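Amino acid amide racemase (Ochrobactrum anthropi, PDB 6GIO) belongs to the class-III aminotransferase family and holds pyridoxal-5'-phosphate, bound covalently, in a pocket beside the interface of its two subunits. Local coordinates at residues H140-G145 with T153-T158; S113-C118 with M262-K267; R121-A126 with L234-E239; E205-L208 with G212-V215. One frame throughout, in Å; residues are numbered along the deposited sequence.

Contact 1 of 4, residues H140-G145 with T153-T158. With PLP (pyridoxal-5'-phosphate), chain G.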
# COMPACT_ATOMS: atom_id res chain seq x y z
N HIS C 140 -0.11 4.88 13.89
CA HIS C 140 -0.23 3.54 13.29
C HIS C 140 -0.49 3.58 11.76
O HIS C 140 -0.57 2.53 11.12
CB HIS C 140 -1.30 2.75 14.02
CG HIS C 140 -0.97 2.49 15.45
ND1 HIS C 140 0.15 1.78 15.83
CD2 HIS C 140 -1.59 2.87 16.60
CE1 HIS C 140 0.21 1.75 17.16
NE2 HIS C 140 -0.84 2.38 17.64
N GLY C 141 -0.63 4.77 11.19
CA GLY C 141 -0.73 4.94 9.76
C GLY C 141 -1.55 6.14 9.31
O GLY C 141 -2.10 6.87 10.14
N ASN C 142 -1.64 6.35 7.99
CA ASN C 142 -2.37 7.47 7.41
C ASN C 142 -3.41 7.05 6.36
O ASN C 142 -3.79 7.84 5.48
CB ASN C 142 -1.42 8.52 6.83
CG ASN C 142 -1.87 9.94 7.13
OD1 ASN C 142 -2.68 10.16 8.03
ND2 ASN C 142 -1.32 10.90 6.43
N LEU C 143 -3.88 5.80 6.47
CA LEU C 143 -5.07 5.36 5.75
C LEU C 143 -6.20 5.29 6.77
O LEU C 143 -5.99 5.20 8.01
CB LEU C 143 -4.88 4.01 5.04
CG LEU C 143 -3.70 4.01 4.05
CD1 LEU C 143 -3.47 2.60 3.50
CD2 LEU C 143 -3.85 5.02 2.91
N THR C 144 -7.41 5.34 6.24
CA THR C 144 -8.60 5.46 7.04
C THR C 144 -8.59 4.53 8.27
O THR C 144 -8.80 5.00 9.39
CB THR C 144 -9.83 5.22 6.15
OG1 THR C 144 -9.90 6.28 5.19
CG2 THR C 144 -11.09 5.21 6.95
N GLY C 145 -8.37 3.23 8.09
CA GLY C 145 -8.52 2.30 9.24
C GLY C 145 -7.38 2.42 10.28
O GLY C 145 -7.59 2.33 11.50
N THR C 153 -1.38 14.12 16.99
CA THR C 153 -1.90 15.46 16.69
C THR C 153 -2.00 15.79 15.20
O THR C 153 -2.81 16.60 14.83
CB THR C 153 -1.07 16.56 17.39
OG1 THR C 153 0.27 16.54 16.89
CG2 THR C 153 -1.03 16.34 18.87
N ALA C 154 -1.20 15.18 14.34
CA ALA C 154 -1.29 15.48 12.91
C ALA C 154 -2.59 14.96 12.27
O ALA C 154 -3.00 15.48 11.23
CB ALA C 154 -0.09 14.92 12.17
N MET C 155 -3.24 13.97 12.89
CA MET C 155 -4.50 13.40 12.36
C MET C 155 -5.79 13.77 13.14
O MET C 155 -6.86 13.17 12.97
CB MET C 155 -4.34 11.89 12.25
CG MET C 155 -3.14 11.52 11.36
SD MET C 155 -2.08 10.15 11.90
CE MET C 155 -2.35 10.15 13.67
N THR C 156 -5.72 14.83 13.94
CA THR C 156 -6.91 15.31 14.66
C THR C 156 -7.86 16.09 13.73
O THR C 156 -8.90 16.58 14.18
CB THR C 156 -6.51 16.21 15.84
OG1 THR C 156 -5.76 17.34 15.36
CG2 THR C 156 -5.68 15.43 16.87
N HIS C 157 -7.50 16.22 12.45
CA HIS C 157 -8.45 16.75 11.47
C HIS C 157 -9.64 15.79 11.24
O HIS C 157 -10.62 16.19 10.67
CB HIS C 157 -7.73 17.08 10.14
CG HIS C 157 -6.84 15.99 9.65
ND1 HIS C 157 -7.30 14.71 9.38
CD2 HIS C 157 -5.51 15.99 9.39
CE1 HIS C 157 -6.27 13.97 8.99
NE2 HIS C 157 -5.18 14.72 8.99
N THR C 158 -9.55 14.54 11.72
CA THR C 158 -10.55 13.48 11.47
C THR C 158 -10.83 12.75 12.77
O THR C 158 -9.90 12.45 13.54
CB THR C 158 -10.02 12.46 10.41
OG1 THR C 158 -9.63 13.18 9.24
CG2 THR C 158 -11.07 11.39 10.05
N1 PLP G . 3.26 2.39 12.54
C2 PLP G . 4.38 3.00 12.99
C2A PLP G . 4.88 2.84 14.39
C3 PLP G . 5.16 3.90 12.10
O3 PLP G . 6.26 4.51 12.56
C4 PLP G . 4.75 4.09 10.70
C4A PLP G . 5.54 4.97 9.79
C5 PLP G . 3.50 3.35 10.30
C6 PLP G . 2.84 2.54 11.26
C5A PLP G . 2.94 3.51 8.90
O4P PLP G . 3.86 3.22 7.84
P PLP G . 3.64 3.80 6.37
O1P PLP G . 4.47 2.87 5.54
O2P PLP G . 4.16 5.22 6.37
O3P PLP G . 2.15 3.66 6.09
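In the second layer of the pyridoxal-5'-phosphate pocket, M155 from a turn in the loop 153-158 lies against G141 and N142, the residues that follow the pocket histidine H140. The M155 side chain starts beside its own backbone N (chi1 -57°) and is bent at both later torsions, which brings its sulfur to the G141 carbonyl and the N142 amide oxygen. SD rests 3.7 Å from G141 O. One atom back, M155 CG is 3.6 Å from N142 OD1, and the N142 amide runs askew to the thioether. The area buried is a modest 98 Å², and N142 OD1 ends up inside it with no polar partner in the model. G141 adopts backbone angles open to few residues but glycine, since a CB there would run into the carbonyl oxygen of H140. M155 begins a type I turn, closed by T158 N bonding to M155 O at 3.3 Å. Within it H157 folds its ring back, with M155 CA 3.7 Å above one face near the rim. The edge of that ring meets T158, H157 ND1 and T158 OG1 sharing a hydrogen bond of 2.8 Å. On the pocket side H140 O comes within 3.4 Å of PLP C6, while H140 ND1 is hydrogen-bonded to D238 OD2. A histidine holding the pocket aspartate, its carbonyl at the pyridine ring, is consistent with the PLP pocket of the aminotransferase fold.

Contact 2 of 4, residues S113-C118 with M262-K267. With PLP (pyridoxal-5'-phosphate), chain G.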
# COMPACT_ATOMS: atom_id res chain seq x y z
N SER C 113 0.73 1.45 7.27
CA SER C 113 -0.67 1.86 7.27
C SER C 113 -1.61 0.79 6.86
O SER C 113 -2.67 0.66 7.46
CB SER C 113 -0.90 3.06 6.32
OG SER C 113 -0.04 4.14 6.69
N ASP C 114 -1.29 0.05 5.80
CA ASP C 114 -2.19 -1.02 5.34
C ASP C 114 -2.13 -2.27 6.29
O ASP C 114 -3.15 -2.96 6.49
CB ASP C 114 -2.06 -1.34 3.81
CG ASP C 114 -0.77 -2.14 3.38
OD1 ASP C 114 -0.13 -2.82 4.17
OD2 ASP C 114 -0.48 -2.14 2.14
N ALA C 115 -0.98 -2.45 6.94
CA ALA C 115 -0.78 -3.56 7.90
C ALA C 115 -1.57 -3.32 9.16
O ALA C 115 -2.21 -4.27 9.69
CB ALA C 115 0.70 -3.74 8.19
N ASN C 116 -1.56 -2.09 9.65
CA ASN C 116 -2.39 -1.79 10.81
C ASN C 116 -3.89 -1.72 10.46
O ASN C 116 -4.75 -2.03 11.31
CB ASN C 116 -1.95 -0.48 11.52
CG ASN C 116 -0.67 -0.64 12.32
OD1 ASN C 116 0.28 0.14 12.15
ND2 ASN C 116 -0.63 -1.66 13.17
N ASP C 117 -4.22 -1.34 9.24
CA ASP C 117 -5.61 -1.39 8.80
C ASP C 117 -6.10 -2.85 8.80
O ASP C 117 -7.18 -3.17 9.30
CB ASP C 117 -5.75 -0.75 7.43
CG ASP C 117 -7.20 -0.53 7.06
OD1 ASP C 117 -8.07 -0.48 7.94
OD2 ASP C 117 -7.48 -0.40 5.87
N CYS C 118 -5.27 -3.72 8.24
CA CYS C 118 -5.48 -5.14 8.28
C CYS C 118 -5.69 -5.59 9.70
O CYS C 118 -6.69 -6.24 10.02
CB CYS C 118 -4.28 -5.89 7.65
SG CYS C 118 -4.50 -7.70 7.79
N MET C 262 0.36 -10.44 18.38
CA MET C 262 0.41 -10.03 16.99
C MET C 262 1.51 -9.02 16.87
O MET C 262 1.62 -8.13 17.72
CB MET C 262 -0.94 -9.43 16.56
CG MET C 262 -0.99 -8.88 15.11
SD MET C 262 -2.59 -8.28 14.53
CE MET C 262 -3.46 -9.85 14.38
N VAL C 263 2.29 -9.12 15.79
CA VAL C 263 3.33 -8.15 15.53
C VAL C 263 3.16 -7.58 14.13
O VAL C 263 2.87 -8.34 13.19
CB VAL C 263 4.75 -8.75 15.66
CG1 VAL C 263 5.80 -7.66 15.46
CG2 VAL C 263 4.95 -9.42 17.02
N VAL C 264 3.31 -6.27 14.01
CA VAL C 264 3.17 -5.57 12.72
C VAL C 264 4.54 -5.05 12.31
O VAL C 264 5.26 -4.39 13.13
CB VAL C 264 2.15 -4.42 12.82
CG1 VAL C 264 1.95 -3.70 11.46
CG2 VAL C 264 0.82 -4.94 13.36
N PHE C 265 4.95 -5.39 11.07
CA PHE C 265 6.23 -4.98 10.55
C PHE C 265 6.08 -4.07 9.34
O PHE C 265 5.08 -4.14 8.61
CB PHE C 265 7.05 -6.18 10.13
CG PHE C 265 7.37 -7.16 11.24
CD1 PHE C 265 8.48 -6.98 12.02
CD2 PHE C 265 6.62 -8.32 11.39
CE1 PHE C 265 8.80 -7.89 12.99
CE2 PHE C 265 6.96 -9.26 12.34
CZ PHE C 265 8.04 -9.04 13.16
N GLY C 266 7.08 -3.23 9.11
CA GLY C 266 7.09 -2.41 7.91
C GLY C 266 8.36 -1.66 7.71
O GLY C 266 9.42 -2.06 8.17
N LYS C 267 8.25 -0.53 7.01
CA LYS C 267 9.38 0.33 6.76
C LYS C 267 10.64 -0.48 6.35
O LYS C 267 10.72 -1.00 5.23
CB LYS C 267 9.61 1.25 7.96
CG LYS C 267 8.70 2.49 7.97
CD LYS C 267 8.97 3.42 9.17
CE LYS C 267 8.17 4.74 9.12
NZ LYS C 267 6.75 4.66 9.53
N1 PLP G . 3.26 2.39 12.54
C2 PLP G . 4.38 3.00 12.99
C2A PLP G . 4.88 2.84 14.39
C3 PLP G . 5.16 3.90 12.10
O3 PLP G . 6.26 4.51 12.56
C4 PLP G . 4.75 4.09 10.70
C4A PLP G . 5.54 4.97 9.79
C5 PLP G . 3.50 3.35 10.30
C6 PLP G . 2.84 2.54 11.26
C5A PLP G . 2.94 3.51 8.90
O4P PLP G . 3.86 3.22 7.84
P PLP G . 3.64 3.80 6.37
O1P PLP G . 4.47 2.87 5.54
O2P PLP G . 4.16 5.22 6.37
O3P PLP G . 2.15 3.66 6.09
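A115 and V264 make the tight part of this contact, helix 113-118 running nearly antiparallel to strand 262-265 (159°), with the short axes 8.4 Å apart. A115 CB presses on V264 CG1 at 3.5 Å. V264 points CG1 opposite its own backbone N (chi1 -178°), leaving both methyls facing the helix, and the N116 side chain comes across them at a slant. The packing thins to either end of the strand. The M262 side chain does not touch the helix segment, and F265 turns its ring to the other side of the strand, where V263 CG1 sits 3.5 Å above one face of the F265 ring. This looser side is still buried in protein. Both segments then reach pyridoxal-5'-phosphate at their ends. S113 N donates to PLP O3P at 2.9 Å near the start of the helix, and K267 NZ is covalently bound to PLP C4A at 1.3 Å, consistent with an imine. Helix 112-127 packs on one face of the sheet: A115 also touches W107 of strand 104-109 and V278 of strand 276-281, V264 packs on V236 of the neighbouring strand 234-238, and L143 of the second subunit packs on D114 and D117.

Contact 3 of 4, residues R121-A126 with L234-E239. With PLP (pyridoxal-5'-phosphate), chain G.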
# COMPACT_ATOMS: atom_id res chain seq x y z
N ARG C 121 -9.03 -4.45 11.19
CA ARG C 121 -10.17 -5.11 10.53
C ARG C 121 -10.29 -6.57 10.99
O ARG C 121 -11.36 -6.98 11.35
CB ARG C 121 -9.98 -5.08 9.01
CG ARG C 121 -10.07 -3.70 8.39
CD ARG C 121 -10.31 -3.78 6.89
NE ARG C 121 -11.41 -4.64 6.54
CZ ARG C 121 -11.41 -5.51 5.54
NH1 ARG C 121 -10.58 -5.36 4.52
NH2 ARG C 121 -12.22 -6.54 5.59
N VAL C 122 -9.18 -7.29 11.06
CA VAL C 122 -9.26 -8.73 11.32
C VAL C 122 -9.35 -9.02 12.80
O VAL C 122 -9.95 -10.03 13.23
CB VAL C 122 -8.08 -9.49 10.66
CG1 VAL C 122 -6.76 -9.22 11.36
CG2 VAL C 122 -8.37 -10.99 10.57
N LEU C 123 -8.75 -8.16 13.61
CA LEU C 123 -8.87 -8.35 15.08
C LEU C 123 -10.32 -8.18 15.56
O LEU C 123 -10.85 -9.01 16.33
CB LEU C 123 -7.95 -7.41 15.82
CG LEU C 123 -6.45 -7.69 15.78
CD1 LEU C 123 -5.71 -6.40 16.12
CD2 LEU C 123 -6.08 -8.78 16.75
N THR C 124 -10.98 -7.13 15.09
CA THR C 124 -12.38 -6.88 15.52
C THR C 124 -13.27 -8.01 15.01
O THR C 124 -14.06 -8.57 15.78
CB THR C 124 -12.86 -5.53 15.05
OG1 THR C 124 -12.56 -5.39 13.68
CG2 THR C 124 -12.15 -4.44 15.80
N ALA C 125 -13.07 -8.41 13.75
CA ALA C 125 -13.91 -9.43 13.13
C ALA C 125 -13.70 -10.77 13.82
O ALA C 125 -14.66 -11.42 14.14
CB ALA C 125 -13.63 -9.55 11.63
N ALA C 126 -12.44 -11.14 14.12
CA ALA C 126 -12.17 -12.49 14.66
C ALA C 126 -12.53 -12.62 16.13
O ALA C 126 -12.99 -13.70 16.59
CB ALA C 126 -10.71 -12.85 14.44
N LEU C 234 -6.26 -9.10 22.96
CA LEU C 234 -5.05 -9.42 22.23
C LEU C 234 -4.07 -8.23 22.22
O LEU C 234 -4.47 -7.06 22.15
CB LEU C 234 -5.40 -9.85 20.81
CG LEU C 234 -6.28 -11.10 20.69
CD1 LEU C 234 -6.63 -11.40 19.23
CD2 LEU C 234 -5.60 -12.28 21.35
N VAL C 235 -2.78 -8.56 22.28
CA VAL C 235 -1.73 -7.60 22.47
C VAL C 235 -0.94 -7.48 21.15
O VAL C 235 -0.41 -8.46 20.63
CB VAL C 235 -0.83 -8.05 23.64
CG1 VAL C 235 0.31 -7.08 23.86
CG2 VAL C 235 -1.68 -8.20 24.91
N VAL C 236 -0.96 -6.28 20.60
CA VAL C 236 -0.45 -6.03 19.28
C VAL C 236 0.74 -5.10 19.48
O VAL C 236 0.57 -4.03 20.02
CB VAL C 236 -1.49 -5.31 18.37
CG1 VAL C 236 -0.92 -5.04 16.98
CG2 VAL C 236 -2.81 -6.07 18.27
N VAL C 237 1.91 -5.48 19.00
CA VAL C 237 3.03 -4.56 18.98
C VAL C 237 3.33 -4.07 17.54
O VAL C 237 3.53 -4.87 16.61
CB VAL C 237 4.32 -5.19 19.60
CG1 VAL C 237 5.48 -4.21 19.50
CG2 VAL C 237 4.10 -5.55 21.06
N ASP C 238 3.37 -2.76 17.37
CA ASP C 238 3.78 -2.10 16.11
C ASP C 238 5.30 -1.94 16.07
O ASP C 238 5.85 -1.05 16.73
CB ASP C 238 3.11 -0.73 16.04
CG ASP C 238 3.28 -0.06 14.68
OD1 ASP C 238 4.24 -0.39 13.98
OD2 ASP C 238 2.44 0.80 14.31
N GLU C 239 5.99 -2.79 15.31
CA GLU C 239 7.44 -2.73 15.16
C GLU C 239 7.81 -1.99 13.87
O GLU C 239 8.94 -2.02 13.42
CB GLU C 239 8.05 -4.12 15.18
CG GLU C 239 7.96 -4.86 16.54
CD GLU C 239 9.11 -4.53 17.52
OE1 GLU C 239 10.23 -4.27 17.04
OE2 GLU C 239 8.90 -4.54 18.78
N1 PLP G . 3.26 2.39 12.54
C2 PLP G . 4.38 3.00 12.99
C2A PLP G . 4.88 2.84 14.39
C3 PLP G . 5.16 3.90 12.10
O3 PLP G . 6.26 4.51 12.56
C4 PLP G . 4.75 4.09 10.70
C4A PLP G . 5.54 4.97 9.79
C5 PLP G . 3.50 3.35 10.30
C6 PLP G . 2.84 2.54 11.26
C5A PLP G . 2.94 3.51 8.90
O4P PLP G . 3.86 3.22 7.84
P PLP G . 3.64 3.80 6.37
O1P PLP G . 4.47 2.87 5.54
O2P PLP G . 4.16 5.22 6.37
O3P PLP G . 2.15 3.66 6.09
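L123 carries the whole contact from the helix side, its two methyls going to two different residues of strand 234-238. L123 CD1 meets V236 CG2 end-on at 3.6 Å, the side chains reaching toward one another tip to tip. L123 CD2 goes to L234 CD1, also at 3.6 Å, but here the two leucines pass at a slant, so one leucine fork bridges two residues that lie two apart on the strand. The fork is aimed by a chi1 of -72°, which sets L123 CG beside the backbone N and sends the branches to the sheet. V236 holds CG1 opposite its backbone N (chi1 179°), and its other methyl, CG2, is the one that meets L123. The backbones stay well apart, L123 CA and L234 CA being 8.2 Å from each other, and the interface is purely apolar, burying 119 Å². V235, between the two strand partners, turns away from the helix in the usual alternation. Two residues past V236, the strand delivers D238 to pyridoxal-5'-phosphate. D238 OD2 is modelled 2.5 Å from PLP N1, a value short enough to be doubtful in detail, though a carboxylate facing the pyridine nitrogen is the familiar arrangement of this family; D238 OD1 is hydrogen-bonded to V240 N. Around the contact, L123 touches A201 and F203 of strand 199-204 and M262 of strand 262-265, which flank strand 234-238, while W283 and V284 of helix 282-285 cover L234.

Contact 4 of 4, residues E205-L208 with G212-V215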
# COMPACT_ATOMS: atom_id res chain seq x y z
N GLU C 205 3.08 0.83 20.55
CA GLU C 205 4.41 1.15 20.07
C GLU C 205 5.41 0.96 21.25
O GLU C 205 5.25 1.59 22.30
CB GLU C 205 4.51 2.62 19.62
CG GLU C 205 3.65 3.03 18.44
CD GLU C 205 4.05 4.40 17.90
OE1 GLU C 205 3.26 5.34 17.91
OE2 GLU C 205 5.19 4.56 17.47
N PRO C 206 6.45 0.13 21.06
CA PRO C 206 7.45 -0.09 22.13
C PRO C 206 8.40 1.09 22.36
O PRO C 206 9.02 1.16 23.40
CB PRO C 206 8.19 -1.33 21.69
CG PRO C 206 8.05 -1.37 20.20
CD PRO C 206 6.76 -0.66 19.85
N ILE C 207 8.49 1.98 21.40
CA ILE C 207 9.01 3.33 21.59
C ILE C 207 8.04 4.18 20.83
O ILE C 207 7.68 3.85 19.70
CB ILE C 207 10.42 3.52 20.96
CG1 ILE C 207 11.39 2.58 21.65
CG2 ILE C 207 10.86 4.98 21.08
CD1 ILE C 207 12.75 2.46 21.01
N LEU C 208 7.55 5.24 21.44
CA LEU C 208 6.55 6.05 20.80
C LEU C 208 7.30 6.91 19.80
O LEU C 208 8.09 7.74 20.21
CB LEU C 208 5.85 6.92 21.83
CG LEU C 208 4.67 7.77 21.36
CD1 LEU C 208 3.43 6.90 21.31
CD2 LEU C 208 4.46 8.95 22.28
N GLY C 212 7.46 11.40 19.77
CA GLY C 212 8.69 12.01 20.29
C GLY C 212 9.82 11.08 20.67
O GLY C 212 10.67 11.45 21.48
N LEU C 213 9.86 9.90 20.06
CA LEU C 213 10.86 8.87 20.40
C LEU C 213 10.97 8.66 21.91
O LEU C 213 12.06 8.72 22.53
CB LEU C 213 12.19 9.20 19.72
CG LEU C 213 12.15 8.95 18.21
CD1 LEU C 213 13.13 9.83 17.45
CD2 LEU C 213 12.42 7.47 17.92
N VAL C 214 9.81 8.43 22.50
CA VAL C 214 9.69 8.24 23.92
C VAL C 214 9.84 6.78 24.32
O VAL C 214 9.04 5.94 23.93
CB VAL C 214 8.31 8.76 24.41
CG1 VAL C 214 8.14 8.53 25.91
CG2 VAL C 214 8.17 10.23 24.09
N VAL C 215 10.86 6.47 25.11
CA VAL C 215 11.00 5.14 25.67
C VAL C 215 10.20 5.11 26.96
O VAL C 215 10.44 5.92 27.88
CB VAL C 215 12.45 4.78 26.02
CG1 VAL C 215 12.55 3.34 26.57
CG2 VAL C 215 13.34 4.92 24.80
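L208 and V214 form a single antiparallel bridge, a hydrogen-bonded pair whose CA atoms are 4.9 Å apart. L208 N gives the straighter of its two backbone bonds, to V214 O at 3.0 Å (164°). V214 N returns the bond to L208 O at 2.9 Å (148°). L213 N is also close to L208 O but badly angled for a bond; L213 and V214 together face L208, a G1 beta bulge. L213 takes the left-handed helical region of backbone angles, and G212 before it has angles that a CB would make strained. A weaker polar contact runs from I207 CA to V214 O at 3.5 Å, a CA-H...O approach next to the bridge. The segments bury 265 Å² in all, and apolar side chains pack beside the bridge. L208 CB lies 4.0 Å from V214 CB, and I207 divides its branches: I207 CG2 goes to L213 CD2 at 4.3 Å, I207 CG1 to V215 CG2 at 4.4 Å. This bridged turn lies in the loop between strand 199-204 and helix 220-229. At its start E205, a residue of the pyridoxal-5'-phosphate pocket, is hydrogen-bonded through its carboxylate to Y139 N and S209 OG; at its far side strand 343-349 of the other sheet approaches, where R347 is hydrogen-bonded to G212 O and R349 packs on I207 and V215.

How the contacts relate
From the N terminus, helix 112-127 opens two long loops: 113-118 begins contact 2 and 121-126 begins contact 3. Contact 1 then opens and closes within 140-158, and contact 4 within 205-215, one after the other. Strand 234-238 closes contact 3 round both, and 262-267 closes contact 2 round all three, so the contacts nest and none cross. Contacts 2 and 3 fasten one helix to two adjacent strands, which pair with each other through M262 O and V237 N. A probable hydrogen bond from N142 N to S113 OG joins contact 1 to contact 2, and P206 sets contact 4 against the end of strand 234-238. All four contribute residues to the pyridoxal-5'-phosphate pocket.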